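Local atomic coordinates of histidine--tRNA ligase (Thermus thermophilus, PDB entry 1H4V), a protein that catalyses the ATP-dependent attachment of L-histidine to tRNA(His), working as a homodimeric class II aminoacyl-tRNA synthetase. Residues Val166-Asp171 and Gly230-Ala235; Ala173-Tyr178 and Asn201-Leu206; Glu181-His186 and Lys218-Arg223; Glu188-Asp193 and Glu211-Leu216; Leu261-Arg266 and Asp289-Leu294. One frame throughout, in Å; residues are numbered along the deposited sequence.

Contact 1: residues Val166-Asp171 and Gly230-Ala235; sequences VGDPED and GEEARA
Asp171 and Gly230 meet where the chain leaves the catalytic core of this class II synthetase and where it comes back from a largely helical insertion, so two helix starts stand side by side. The polar part of the crossing centres on one carboxylate oxygen. Asp171 OD2 takes the backbone N of Gly230 at 2.8 Å, a weak bond bent to 144°. The same oxygen accepts Asp168 N at 2.9 Å, from the anti side and 35° out of the carboxylate plane. A bridging water supplies its third donor, 2.8 Å from Asp171 OD2. That water also donates to Asp168 OD2 and accepts Ala233 N at 2.9 Å, joining the first turns of both helices. Beneath the polar network, Ala233 CB packs at 3.8 Å on Gly167 CA. Gly230 comes this close because it has no side chain; a CB there would run into Asp171 OD1. Asp168 OD2 lies 4.1 Å from Glu232 OE1, and this pairing of like charges is probably eased by Arg266, which forms a salt bridge with Asp168 OD1 and a long, weak ion pair with Glu232. Replacing Asp171 by alanine would probably leave the amides of Asp168 and Gly230 without their shared acceptor and the water held on two sides instead of three. The Asp168 side chain goes to Arg266 and the bridging water; at this N-cap of helix 169-183, its amide bonding to the side chain three residues on resembles one half of a capping box.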
# COMPACT_ATOMS: atom_id res chain seq x y z
N VAL A 166 -23.37 0.82 -24.13
CA VAL A 166 -23.55 2.23 -24.42
C VAL A 166 -23.29 2.50 -25.90
O VAL A 166 -23.21 3.65 -26.33
CB VAL A 166 -22.64 3.12 -23.55
CG1 VAL A 166 -23.02 2.95 -22.08
CG2 VAL A 166 -21.19 2.75 -23.76
N GLY A 167 -23.14 1.42 -26.67
CA GLY A 167 -22.92 1.49 -28.11
C GLY A 167 -21.67 2.18 -28.63
O GLY A 167 -20.78 2.54 -27.86
N ASP A 168 -21.61 2.36 -29.94
CA ASP A 168 -20.48 3.03 -30.57
C ASP A 168 -20.78 4.52 -30.64
O ASP A 168 -21.94 4.92 -30.59
CB ASP A 168 -20.24 2.46 -31.97
CG ASP A 168 -19.88 0.98 -31.95
OD1 ASP A 168 -19.17 0.56 -31.01
OD2 ASP A 168 -20.29 0.24 -32.87
N PRO A 169 -19.75 5.37 -30.75
CA PRO A 169 -19.94 6.82 -30.82
C PRO A 169 -20.98 7.33 -31.82
O PRO A 169 -21.61 8.37 -31.60
CB PRO A 169 -18.53 7.36 -31.09
CG PRO A 169 -17.83 6.20 -31.72
CD PRO A 169 -18.32 5.03 -30.93
N GLU A 170 -21.18 6.60 -32.92
CA GLU A 170 -22.17 7.01 -33.92
C GLU A 170 -23.56 6.72 -33.33
O GLU A 170 -24.54 7.40 -33.63
CB GLU A 170 -21.99 6.24 -35.23
CG GLU A 170 -20.55 5.90 -35.58
CD GLU A 170 -20.09 4.55 -35.02
OE1 GLU A 170 -20.68 3.51 -35.40
OE2 GLU A 170 -19.14 4.53 -34.21
N ASP A 171 -23.62 5.69 -32.49
CA ASP A 171 -24.87 5.31 -31.84
C ASP A 171 -25.17 6.32 -30.74
O ASP A 171 -26.32 6.67 -30.49
CB ASP A 171 -24.77 3.91 -31.23
CG ASP A 171 -24.42 2.84 -32.24
OD1 ASP A 171 -24.80 2.98 -33.42
OD2 ASP A 171 -23.78 1.85 -31.85
N GLY A 230 -26.03 0.25 -32.34
CA GLY A 230 -25.83 0.06 -33.76
C GLY A 230 -25.59 -1.41 -34.08
O GLY A 230 -25.55 -2.24 -33.18
N GLU A 231 -25.44 -1.72 -35.36
CA GLU A 231 -25.22 -3.09 -35.81
C GLU A 231 -24.07 -3.79 -35.08
O GLU A 231 -24.26 -4.82 -34.45
CB GLU A 231 -24.96 -3.10 -37.32
CG GLU A 231 -24.81 -4.49 -37.93
CD GLU A 231 -26.09 -5.30 -37.85
OE1 GLU A 231 -26.65 -5.43 -36.74
OE2 GLU A 231 -26.55 -5.80 -38.91
N GLU A 232 -22.87 -3.22 -35.19
CA GLU A 232 -21.67 -3.78 -34.56
C GLU A 232 -21.80 -3.87 -33.05
O GLU A 232 -21.37 -4.86 -32.44
CB GLU A 232 -20.45 -2.94 -34.92
CG GLU A 232 -20.29 -2.69 -36.42
CD GLU A 232 -18.90 -2.21 -36.80
OE1 GLU A 232 -18.43 -1.21 -36.21
OE2 GLU A 232 -18.28 -2.82 -37.70
N ALA A 233 -22.39 -2.85 -32.45
CA ALA A 233 -22.57 -2.78 -31.01
C ALA A 233 -23.49 -3.86 -30.47
O ALA A 233 -23.28 -4.37 -29.37
CB ALA A 233 -23.11 -1.41 -30.61
N ARG A 234 -24.51 -4.21 -31.24
CA ARG A 234 -25.47 -5.23 -30.82
C ARG A 234 -24.85 -6.63 -30.91
O ARG A 234 -25.15 -7.50 -30.10
CB ARG A 234 -26.73 -5.14 -31.68
N ALA A 235 -23.98 -6.81 -31.90
CA ALA A 235 -23.32 -8.09 -32.11
C ALA A 235 -22.27 -8.33 -31.04
O ALA A 235 -22.07 -9.47 -30.60
CB ALA A 235 -22.68 -8.12 -33.50
O HOH W 1 -22.85 -0.14 -33.51

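Contact 2: residues Ala173-Tyr178 and Asn201-Leu206; sequences ARYNAY and NPMRIL
Tyr175 swings its ring away from its own backbone N (chi1 -173°) and so brings the CD2-CE2 edge up to Met203 and Leu206, while the next side chain on helix 169-183, Asn176, reaches Met203 from one residue further along. Both work on the turn of chain that follows helix 192-200 in the insertion. Asn176 OD1 accepts the backbone N of Met203 at 2.7 Å; the donor sits almost straight out from the carbonyl, with a C=O...N angle of 164°, although the bond is bent at the hydrogen, 142°. Around that oxygen the packing is close, with Pro202 CB 3.2 Å from Asn176 OD1. The Met203 chain bends at its sulfur, which lets CE come back to 3.3 Å from Asn176 ND2. Its sulfur makes a Met-aromatic contact of the edge kind, SD lying 4.9 Å from the centroid of the Tyr175 ring. In the plane of the same ring, Met203 CG stands 3.5 Å from Tyr175 CD2, and Leu206 CD1 reaches Tyr175 OH at 3.4 Å. The hydroxyl's polar partner is the backbone O of Arg223, and Phe228 meets the ring edge-to-face. The chemistry is thus divided: an amide oxygen serves a backbone N-H at the outset of a short helical turn, right after a proline that has no N-H to give, whereas thioether and methyl groups fill in round the tyrosine rim, leaving its hydroxyl to bind a third part of the insertion.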
# COMPACT_ATOMS: atom_id res chain seq x y z
N ALA A 173 -24.24 9.38 -30.77
CA ALA A 173 -24.58 10.65 -31.40
C ALA A 173 -26.09 10.72 -31.63
O ALA A 173 -26.74 11.71 -31.29
CB ALA A 173 -23.84 10.80 -32.72
N ARG A 174 -26.66 9.66 -32.20
CA ARG A 174 -28.10 9.62 -32.45
C ARG A 174 -28.89 9.72 -31.15
O ARG A 174 -29.88 10.46 -31.07
CB ARG A 174 -28.49 8.33 -33.18
CG ARG A 174 -28.02 8.27 -34.63
CD ARG A 174 -28.37 6.93 -35.27
NE ARG A 174 -27.99 6.88 -36.68
CZ ARG A 174 -28.31 5.88 -37.51
NH1 ARG A 174 -29.02 4.84 -37.08
NH2 ARG A 174 -27.93 5.93 -38.78
N TYR A 175 -28.46 8.99 -30.13
CA TYR A 175 -29.16 9.02 -28.86
C TYR A 175 -29.18 10.43 -28.27
O TYR A 175 -30.21 10.88 -27.75
CB TYR A 175 -28.49 8.06 -27.87
CG TYR A 175 -29.25 7.90 -26.58
CD1 TYR A 175 -30.55 7.37 -26.56
CD2 TYR A 175 -28.67 8.25 -25.36
CE1 TYR A 175 -31.24 7.19 -25.36
CE2 TYR A 175 -29.35 8.08 -24.16
CZ TYR A 175 -30.64 7.55 -24.17
OH TYR A 175 -31.31 7.38 -22.99
N ASN A 176 -28.06 11.13 -28.36
CA ASN A 176 -27.98 12.50 -27.85
C ASN A 176 -28.96 13.41 -28.59
O ASN A 176 -29.57 14.29 -27.98
CB ASN A 176 -26.55 13.04 -27.97
CG ASN A 176 -25.70 12.71 -26.75
OD1 ASN A 176 -26.09 12.98 -25.61
ND2 ASN A 176 -24.53 12.11 -26.99
N ALA A 177 -29.11 13.20 -29.89
CA ALA A 177 -30.04 14.01 -30.66
C ALA A 177 -31.43 13.73 -30.09
O ALA A 177 -32.17 14.64 -29.73
CB ALA A 177 -29.99 13.63 -32.12
N TYR A 178 -31.76 12.45 -29.99
CA TYR A 178 -33.03 12.03 -29.45
C TYR A 178 -33.25 12.67 -28.09
O TYR A 178 -34.34 13.16 -27.79
CB TYR A 178 -33.07 10.51 -29.31
CG TYR A 178 -34.13 10.01 -28.36
CD1 TYR A 178 -35.48 10.10 -28.69
CD2 TYR A 178 -33.78 9.47 -27.13
CE1 TYR A 178 -36.46 9.66 -27.80
CE2 TYR A 178 -34.75 9.04 -26.24
CZ TYR A 178 -36.09 9.13 -26.58
OH TYR A 178 -37.04 8.68 -25.69
N ASN A 201 -23.51 17.87 -24.11
CA ASN A 201 -23.55 16.41 -23.98
C ASN A 201 -24.81 15.96 -23.24
O ASN A 201 -24.79 15.77 -22.02
CB ASN A 201 -22.31 15.93 -23.23
CG ASN A 201 -22.19 14.41 -23.20
OD1 ASN A 201 -21.31 13.86 -22.53
ND2 ASN A 201 -23.06 13.73 -23.94
N PRO A 202 -25.93 15.81 -23.96
CA PRO A 202 -27.20 15.38 -23.36
C PRO A 202 -27.13 14.13 -22.48
O PRO A 202 -27.75 14.08 -21.42
CB PRO A 202 -28.11 15.20 -24.57
CG PRO A 202 -27.63 16.30 -25.48
CD PRO A 202 -26.13 16.16 -25.38
N MET A 203 -26.37 13.13 -22.91
CA MET A 203 -26.25 11.89 -22.14
C MET A 203 -25.72 12.09 -20.72
O MET A 203 -25.92 11.25 -19.85
CB MET A 203 -25.36 10.89 -22.87
CG MET A 203 -26.06 10.18 -24.01
SD MET A 203 -25.25 8.63 -24.36
CE MET A 203 -23.99 9.17 -25.49
N ARG A 204 -25.02 13.20 -20.49
CA ARG A 204 -24.49 13.49 -19.17
C ARG A 204 -25.63 13.79 -18.20
O ARG A 204 -25.50 13.60 -16.99
CB ARG A 204 -23.51 14.68 -19.22
N ILE A 205 -26.76 14.24 -18.73
CA ILE A 205 -27.91 14.55 -17.89
C ILE A 205 -28.44 13.29 -17.21
O ILE A 205 -29.03 13.36 -16.13
CB ILE A 205 -29.06 15.20 -18.70
CG1 ILE A 205 -28.58 16.52 -19.31
CG2 ILE A 205 -30.26 15.46 -17.80
CD1 ILE A 205 -29.64 17.24 -20.14
N LEU A 206 -28.22 12.14 -17.83
CA LEU A 206 -28.68 10.87 -17.27
C LEU A 206 -27.74 10.39 -16.17
O LEU A 206 -28.07 9.46 -15.43
CB LEU A 206 -28.76 9.80 -18.36
CG LEU A 206 -29.59 10.12 -19.61
CD1 LEU A 206 -29.51 8.95 -20.56
CD2 LEU A 206 -31.03 10.41 -19.23

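Contact 3: residues Glu181-His186 and Lys218-Arg223; sequences EVLSPH and KELGVR
Leu220 lays CD2 over one face of the His186 imidazole, 3.6 Å above the plane and shifted toward the rim, while Val182 O comes up to the ring edge in its plane. This CH-pi contact, 3.9 Å from the methyl carbon Leu220 CD2 to the ring centroid of His186 and 25° off the normal, ties the chain just beyond helix 169-183 to the last residue of helix 211-220, within the helical insertion of the synthetase. The two side chains approach from opposite directions. Leu220 is forked between partners, for its other methyl, CD1, touches Leu183 CD2 at 3.6 Å and the ring carbon His186 CD2 at the same distance. One leucine therefore covers both the histidine face and the buried leucine beside it. Putting a serine in place of His186 would probably leave Leu220 CD2 without its ring and open a gap beside the leucine pair. No hydrogen bond crosses between the segments; the contact is made by methyl packing and the CH-pi approach. Beyond Leu220 the chain turns off the helix at Gly221, whose positive phi suits a residue without a side chain, and runs on to Arg223, whose backbone is held by the hydroxyls of Tyr175 and Tyr178. Between these points Val222 faces helix 169-183. Val182, with CG1 anti to its backbone N (chi1 166°), meets it methyl to methyl, Val182 CG1 standing 3.4 Å from Val222 CG1.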
# COMPACT_ATOMS: atom_id res chain seq x y z
N GLU A 181 -34.30 16.25 -28.41
CA GLU A 181 -35.70 16.37 -28.82
C GLU A 181 -36.67 16.14 -27.67
O GLU A 181 -37.64 16.88 -27.51
CB GLU A 181 -36.01 15.39 -29.95
CG GLU A 181 -35.40 15.76 -31.30
CD GLU A 181 -35.51 14.64 -32.31
OE1 GLU A 181 -36.63 14.10 -32.48
OE2 GLU A 181 -34.48 14.30 -32.94
N VAL A 182 -36.41 15.12 -26.86
CA VAL A 182 -37.28 14.80 -25.74
C VAL A 182 -37.09 15.68 -24.51
O VAL A 182 -38.06 15.99 -23.81
CB VAL A 182 -37.08 13.32 -25.31
CG1 VAL A 182 -37.71 13.07 -23.95
CG2 VAL A 182 -37.70 12.41 -26.34
N LEU A 183 -35.86 16.10 -24.24
CA LEU A 183 -35.60 16.91 -23.06
C LEU A 183 -35.61 18.42 -23.25
O LEU A 183 -35.68 19.16 -22.28
CB LEU A 183 -34.28 16.49 -22.41
CG LEU A 183 -34.28 15.07 -21.85
CD1 LEU A 183 -32.89 14.68 -21.39
CD2 LEU A 183 -35.27 14.99 -20.70
N SER A 184 -35.55 18.89 -24.50
CA SER A 184 -35.57 20.33 -24.76
C SER A 184 -36.87 21.00 -24.31
O SER A 184 -36.85 21.97 -23.56
CB SER A 184 -35.32 20.62 -26.24
OG SER A 184 -33.94 20.50 -26.55
N PRO A 185 -38.03 20.49 -24.77
CA PRO A 185 -39.30 21.09 -24.37
C PRO A 185 -39.59 20.99 -22.86
O PRO A 185 -40.67 21.34 -22.41
CB PRO A 185 -40.32 20.34 -25.22
CG PRO A 185 -39.68 19.02 -25.46
CD PRO A 185 -38.25 19.40 -25.74
N HIS A 186 -38.61 20.51 -22.10
CA HIS A 186 -38.75 20.37 -20.65
C HIS A 186 -37.56 21.03 -19.97
O HIS A 186 -37.27 20.77 -18.80
CB HIS A 186 -38.80 18.89 -20.26
CG HIS A 186 -40.04 18.18 -20.72
ND1 HIS A 186 -41.29 18.46 -20.21
CD2 HIS A 186 -40.22 17.21 -21.64
CE1 HIS A 186 -42.18 17.68 -20.79
NE2 HIS A 186 -41.56 16.91 -21.67
N LYS A 218 -37.41 10.38 -14.24
CA LYS A 218 -38.29 9.33 -13.75
C LYS A 218 -39.70 9.48 -14.32
O LYS A 218 -40.36 8.49 -14.64
CB LYS A 218 -38.34 9.36 -12.23
N GLU A 219 -40.17 10.72 -14.46
CA GLU A 219 -41.51 10.98 -14.99
C GLU A 219 -41.60 10.79 -16.50
O GLU A 219 -42.55 10.18 -16.99
CB GLU A 219 -41.96 12.40 -14.65
N LEU A 220 -40.63 11.33 -17.23
CA LEU A 220 -40.64 11.21 -18.68
C LEU A 220 -40.38 9.77 -19.11
O LEU A 220 -40.97 9.29 -20.08
CB LEU A 220 -39.59 12.14 -19.31
CG LEU A 220 -39.76 13.65 -19.09
CD1 LEU A 220 -38.74 14.40 -19.91
CD2 LEU A 220 -41.16 14.07 -19.49
N GLY A 221 -39.49 9.09 -18.40
CA GLY A 221 -39.17 7.72 -18.74
C GLY A 221 -38.73 7.62 -20.19
O GLY A 221 -39.34 6.91 -20.99
N VAL A 222 -37.67 8.35 -20.54
CA VAL A 222 -37.16 8.34 -21.90
C VAL A 222 -36.64 6.96 -22.27
O VAL A 222 -36.45 6.10 -21.40
CB VAL A 222 -36.02 9.39 -22.08
CG1 VAL A 222 -36.54 10.78 -21.71
CG2 VAL A 222 -34.82 9.03 -21.21
N ARG A 223 -36.43 6.74 -23.56
CA ARG A 223 -35.94 5.46 -24.05
C ARG A 223 -34.47 5.22 -23.68
O ARG A 223 -33.65 6.15 -23.67
CB ARG A 223 -36.12 5.39 -25.57

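Contact 4: residues Glu188-Asp193 and Glu211-Leu216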
# COMPACT_ATOMS: atom_id res chain seq x y z
N GLU A 188 -36.78 23.98 -18.52
CA GLU A 188 -36.95 24.55 -17.18
C GLU A 188 -37.11 23.53 -16.06
O GLU A 188 -37.09 23.89 -14.89
CB GLU A 188 -38.12 25.53 -17.15
CG GLU A 188 -39.33 25.13 -17.97
CD GLU A 188 -39.28 25.69 -19.38
OE1 GLU A 188 -38.37 25.32 -20.15
OE2 GLU A 188 -40.15 26.52 -19.72
N ALA A 189 -37.26 22.25 -16.41
CA ALA A 189 -37.42 21.22 -15.40
C ALA A 189 -36.04 20.76 -14.92
O ALA A 189 -35.89 20.26 -13.80
CB ALA A 189 -38.21 20.05 -15.96
N LEU A 190 -35.04 20.93 -15.78
CA LEU A 190 -33.67 20.56 -15.43
C LEU A 190 -33.11 21.68 -14.54
O LEU A 190 -33.85 22.28 -13.77
CB LEU A 190 -32.81 20.44 -16.70
CG LEU A 190 -33.41 19.60 -17.85
CD1 LEU A 190 -32.57 19.74 -19.11
CD2 LEU A 190 -33.48 18.15 -17.43
N SER A 191 -31.81 21.96 -14.65
CA SER A 191 -31.19 23.00 -13.83
C SER A 191 -29.75 23.27 -14.26
O SER A 191 -29.16 22.47 -14.97
CB SER A 191 -31.21 22.59 -12.36
OG SER A 191 -30.65 23.60 -11.55
N GLU A 192 -29.22 24.41 -13.81
CA GLU A 192 -27.87 24.88 -14.12
C GLU A 192 -27.16 24.05 -15.18
O GLU A 192 -27.35 24.21 -16.38
CB GLU A 192 -27.00 24.90 -12.85
CG GLU A 192 -27.04 26.20 -12.04
CD GLU A 192 -26.23 26.09 -10.74
OE1 GLU A 192 -25.53 25.07 -10.58
OE2 GLU A 192 -26.32 27.03 -9.92
N ASP A 193 -26.33 23.14 -14.70
CA ASP A 193 -25.52 22.24 -15.52
C ASP A 193 -26.29 21.46 -16.57
O ASP A 193 -25.90 21.45 -17.74
CB ASP A 193 -24.81 21.26 -14.58
N GLU A 211 -31.24 15.48 -7.64
CA GLU A 211 -32.59 14.99 -7.36
C GLU A 211 -33.65 15.63 -8.25
O GLU A 211 -34.65 14.99 -8.59
CB GLU A 211 -32.93 15.21 -5.88
CG GLU A 211 -32.03 14.43 -4.93
CD GLU A 211 -32.41 14.61 -3.47
OE1 GLU A 211 -33.54 14.22 -3.09
OE2 GLU A 211 -31.58 15.13 -2.70
N ARG A 212 -33.45 16.89 -8.62
CA ARG A 212 -34.39 17.59 -9.49
C ARG A 212 -34.34 16.99 -10.89
O ARG A 212 -35.38 16.80 -11.53
CB ARG A 212 -34.07 19.09 -9.53
CG ARG A 212 -35.00 19.90 -10.43
CD ARG A 212 -34.83 21.40 -10.22
NE ARG A 212 -35.29 21.84 -8.90
CZ ARG A 212 -35.27 23.10 -8.47
NH1 ARG A 212 -34.81 24.06 -9.26
NH2 ARG A 212 -35.71 23.39 -7.26
N ASP A 213 -33.14 16.69 -11.37
CA ASP A 213 -32.96 16.11 -12.69
C ASP A 213 -33.45 14.66 -12.72
O ASP A 213 -34.07 14.23 -13.68
CB ASP A 213 -31.49 16.15 -13.12
CG ASP A 213 -31.04 17.54 -13.54
OD1 ASP A 213 -31.69 18.13 -14.43
OD2 ASP A 213 -30.04 18.03 -12.99
N GLN A 214 -33.16 13.92 -11.65
CA GLN A 214 -33.57 12.52 -11.56
C GLN A 214 -35.10 12.41 -11.56
O GLN A 214 -35.66 11.42 -12.03
CB GLN A 214 -33.01 11.89 -10.28
CG GLN A 214 -31.50 11.84 -10.22
CD GLN A 214 -30.98 11.34 -8.89
OE1 GLN A 214 -31.29 11.89 -7.84
NE2 GLN A 214 -30.18 10.27 -8.93
N ALA A 215 -35.75 13.44 -11.02
CA ALA A 215 -37.21 13.47 -10.95
C ALA A 215 -37.84 13.56 -12.33
O ALA A 215 -38.69 12.75 -12.68
CB ALA A 215 -37.66 14.65 -10.09
N LEU A 216 -37.42 14.55 -13.12
CA LEU A 216 -37.95 14.73 -14.47
C LEU A 216 -37.75 13.45 -15.28
O LEU A 216 -38.65 12.99 -15.98
CB LEU A 216 -37.26 15.90 -15.16
CG LEU A 216 -37.68 16.21 -16.60
CD1 LEU A 216 -39.12 16.71 -16.62
CD2 LEU A 216 -36.75 17.24 -17.20
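Leu216 reaches from helix 211-220 to Ala189, at the end of a 3-10 turn, and Leu190, on the link from there into helix 192-200, all within the helical insertion. Its CB starts toward that segment, with CG anti to the backbone N (chi1 179°). CG comes to 3.9 Å from Ala189 CB. There the leucine forks: CD1 stops 3.5 Å from Ala189 CB, while CD2 sits in the corner between the two residues, 3.4 Å from Leu190 CD2 and just as near the alanine methyl. One turn earlier in the helix, Asp213 crosses Leu190 at about a right angle. Its OD1 lies 3.3 Å from Leu190 CA and also borders CB and CD2, contacts of van der Waals kind; the polar partner of this carboxylate is Ser194, whose hydroxyl is hydrogen-bonded to OD2. Leu190 is thus bordered by a carboxylate oxygen and a methyl, with Ile205 packing on it as well. On the more exposed flank Arg212 meets this segment with its aliphatic part. Bent at chi3, it carries CD past the link at 3.8 Å from Leu190 O, and its CG lies 3.5 Å from Ala189 O.

Contact 5: residues Leu261-Arg266 and Asp289-Leu294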
# COMPACT_ATOMS: atom_id res chain seq x y z
N LEU A 261 -19.85 9.94 -20.30
CA LEU A 261 -18.63 10.43 -20.94
C LEU A 261 -18.44 9.87 -22.34
O LEU A 261 -18.74 8.70 -22.60
CB LEU A 261 -17.42 10.11 -20.07
CG LEU A 261 -17.45 10.78 -18.69
CD1 LEU A 261 -16.25 10.33 -17.88
CD2 LEU A 261 -17.47 12.30 -18.84
N ASP A 262 -17.93 10.71 -23.23
CA ASP A 262 -17.72 10.34 -24.63
C ASP A 262 -16.73 9.21 -24.93
O ASP A 262 -16.75 8.66 -26.04
CB ASP A 262 -17.32 11.58 -25.43
CG ASP A 262 -18.46 12.60 -25.54
OD1 ASP A 262 -19.42 12.33 -26.28
OD2 ASP A 262 -18.39 13.66 -24.88
N TYR A 263 -15.87 8.85 -23.99
CA TYR A 263 -14.92 7.79 -24.27
C TYR A 263 -15.38 6.39 -23.88
O TYR A 263 -14.70 5.40 -24.16
CB TYR A 263 -13.55 8.11 -23.64
CG TYR A 263 -13.51 8.24 -22.13
CD1 TYR A 263 -13.52 7.11 -21.31
CD2 TYR A 263 -13.41 9.49 -21.53
CE1 TYR A 263 -13.41 7.22 -19.93
CE2 TYR A 263 -13.30 9.61 -20.15
CZ TYR A 263 -13.30 8.47 -19.36
OH TYR A 263 -13.19 8.59 -17.99
N TYR A 264 -16.55 6.29 -23.24
CA TYR A 264 -17.09 4.99 -22.86
C TYR A 264 -17.80 4.41 -24.07
O TYR A 264 -18.59 5.09 -24.73
CB TYR A 264 -18.07 5.12 -21.69
CG TYR A 264 -17.38 5.35 -20.36
CD1 TYR A 264 -17.46 6.59 -19.72
CD2 TYR A 264 -16.64 4.34 -19.75
CE1 TYR A 264 -16.82 6.81 -18.50
CE2 TYR A 264 -16.01 4.55 -18.53
CZ TYR A 264 -16.10 5.79 -17.92
OH TYR A 264 -15.48 5.99 -16.71
N VAL A 265 -17.52 3.14 -24.34
CA VAL A 265 -18.10 2.47 -25.50
C VAL A 265 -18.54 1.04 -25.17
O VAL A 265 -18.00 0.41 -24.26
CB VAL A 265 -17.05 2.48 -26.65
CG1 VAL A 265 -16.82 1.08 -27.19
CG2 VAL A 265 -17.48 3.43 -27.75
N ARG A 266 -19.53 0.56 -25.90
CA ARG A 266 -20.06 -0.78 -25.73
C ARG A 266 -20.27 -1.21 -24.27
O ARG A 266 -20.85 -0.47 -23.48
CB ARG A 266 -19.17 -1.79 -26.47
CG ARG A 266 -19.08 -1.47 -27.95
CD ARG A 266 -18.30 -2.47 -28.79
NE ARG A 266 -18.28 -2.00 -30.17
CZ ARG A 266 -17.78 -2.67 -31.21
NH1 ARG A 266 -17.24 -3.86 -31.04
NH2 ARG A 266 -17.84 -2.13 -32.41
N ASP A 289 -12.77 2.64 -25.11
CA ASP A 289 -11.84 2.82 -26.21
C ASP A 289 -11.26 4.19 -26.57
O ASP A 289 -10.18 4.26 -27.16
CB ASP A 289 -12.44 2.17 -27.46
CG ASP A 289 -12.73 0.67 -27.26
OD1 ASP A 289 -13.36 0.06 -28.14
OD2 ASP A 289 -12.32 0.12 -26.21
N GLY A 290 -11.91 5.29 -26.20
CA GLY A 290 -11.36 6.59 -26.56
C GLY A 290 -10.55 7.37 -25.52
O GLY A 290 -10.17 8.52 -25.76
N LEU A 291 -10.28 6.76 -24.37
CA LEU A 291 -9.55 7.43 -23.31
C LEU A 291 -8.07 7.69 -23.63
O LEU A 291 -7.53 8.73 -23.27
CB LEU A 291 -9.67 6.63 -22.00
CG LEU A 291 -8.88 7.14 -20.79
CD1 LEU A 291 -9.37 8.50 -20.37
CD2 LEU A 291 -9.04 6.16 -19.65
N SER A 292 -7.43 6.74 -24.31
CA SER A 292 -6.03 6.89 -24.66
C SER A 292 -5.77 8.12 -25.53
O SER A 292 -4.88 8.92 -25.24
CB SER A 292 -5.54 5.64 -25.39
OG SER A 292 -4.17 5.76 -25.73
N GLU A 293 -6.55 8.27 -26.59
CA GLU A 293 -6.40 9.42 -27.48
C GLU A 293 -6.65 10.71 -26.72
O GLU A 293 -6.03 11.74 -26.99
CB GLU A 293 -7.37 9.29 -28.67
CG GLU A 293 -6.87 8.32 -29.73
CD GLU A 293 -7.98 7.70 -30.56
OE1 GLU A 293 -8.69 6.80 -30.04
OE2 GLU A 293 -8.15 8.10 -31.74
N LEU A 294 -7.54 10.64 -25.74
CA LEU A 294 -7.89 11.78 -24.91
C LEU A 294 -6.65 12.25 -24.14
O LEU A 294 -6.50 13.44 -23.85
CB LEU A 294 -9.00 11.36 -23.95
CG LEU A 294 -9.66 12.32 -22.97
CD1 LEU A 294 -8.66 12.73 -21.91
CD2 LEU A 294 -10.20 13.54 -23.71
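Tyr263 and Leu291 lie side by side and point the same way, the leucine running along the face of the phenol ring. Leu291 CB starts over this face, 3.9 Å from Tyr263 CD1, and CD1 of the leucine ends almost squarely over the ring centre, 4.1 Å from the centroid of Tyr263 and only 11° off the normal, a clear CH-pi contact. Leu261 CB lies over the opposite face, toward its rim, so each face of the ring has a leucine against it. Tyr263 gains this pose with CG between its backbone N and carbonyl carbon (chi1 62°), which folds the ring over the first turn of the short helix and leaves Tyr263 CB 3.6 Å from Leu291 N. At the other end of the contact the orientation changes: Val265 meets Asp289 at about a right angle, its CG1 3.7 Å from Asp289 OD1. The carboxylate's main bonds lie with Gly302 N and Arg287, both through OD2. Between the two pairings the backbones join by one weak but straight bond, Gly290 N to Tyr263 O at 3.5 Å and 169°. The Leu261-Tyr264 type I turn falls in the Arg-Gly-Leu-Asp-Tyr-Tyr signature of histidyl-tRNA synthetases, and Asp289-Gly290 closes their second, glycine-rich signature. The turn leads into strand 267-272 and the other segment follows strand 281-287, antiparallel neighbours in the large catalytic sheet; helix 291-294 then sets Leu291 against Thr83 and Val87 of helix 83-92.

How the contacts relate
Contacts 1 and 5 are the buried ones and belong to the catalytic part; they touch through the Asp168-Arg266 salt bridge. Contact 1 is held by a carboxylate that gathers backbone N-H groups and a water, contact 5 by one weak backbone bond and a tyrosine face covered by a leucine. Contacts 2, 3 and 4 lie further out in the helical insertion, all nested within the chain excursion that contact 1 closes. Helix 169-183 serves contacts 1, 2 and 3 in turn, and helix 211-220 serves 3 and 4. Polarity falls along this path: contact 2, partly buried, keeps one side-chain hydrogen bond, whereas contact 4 and the surface contact 3 have none across their segments. Tyrosine hydroxyls on 173-178 tie contact 2 to the Arg223 backbone of contact 3.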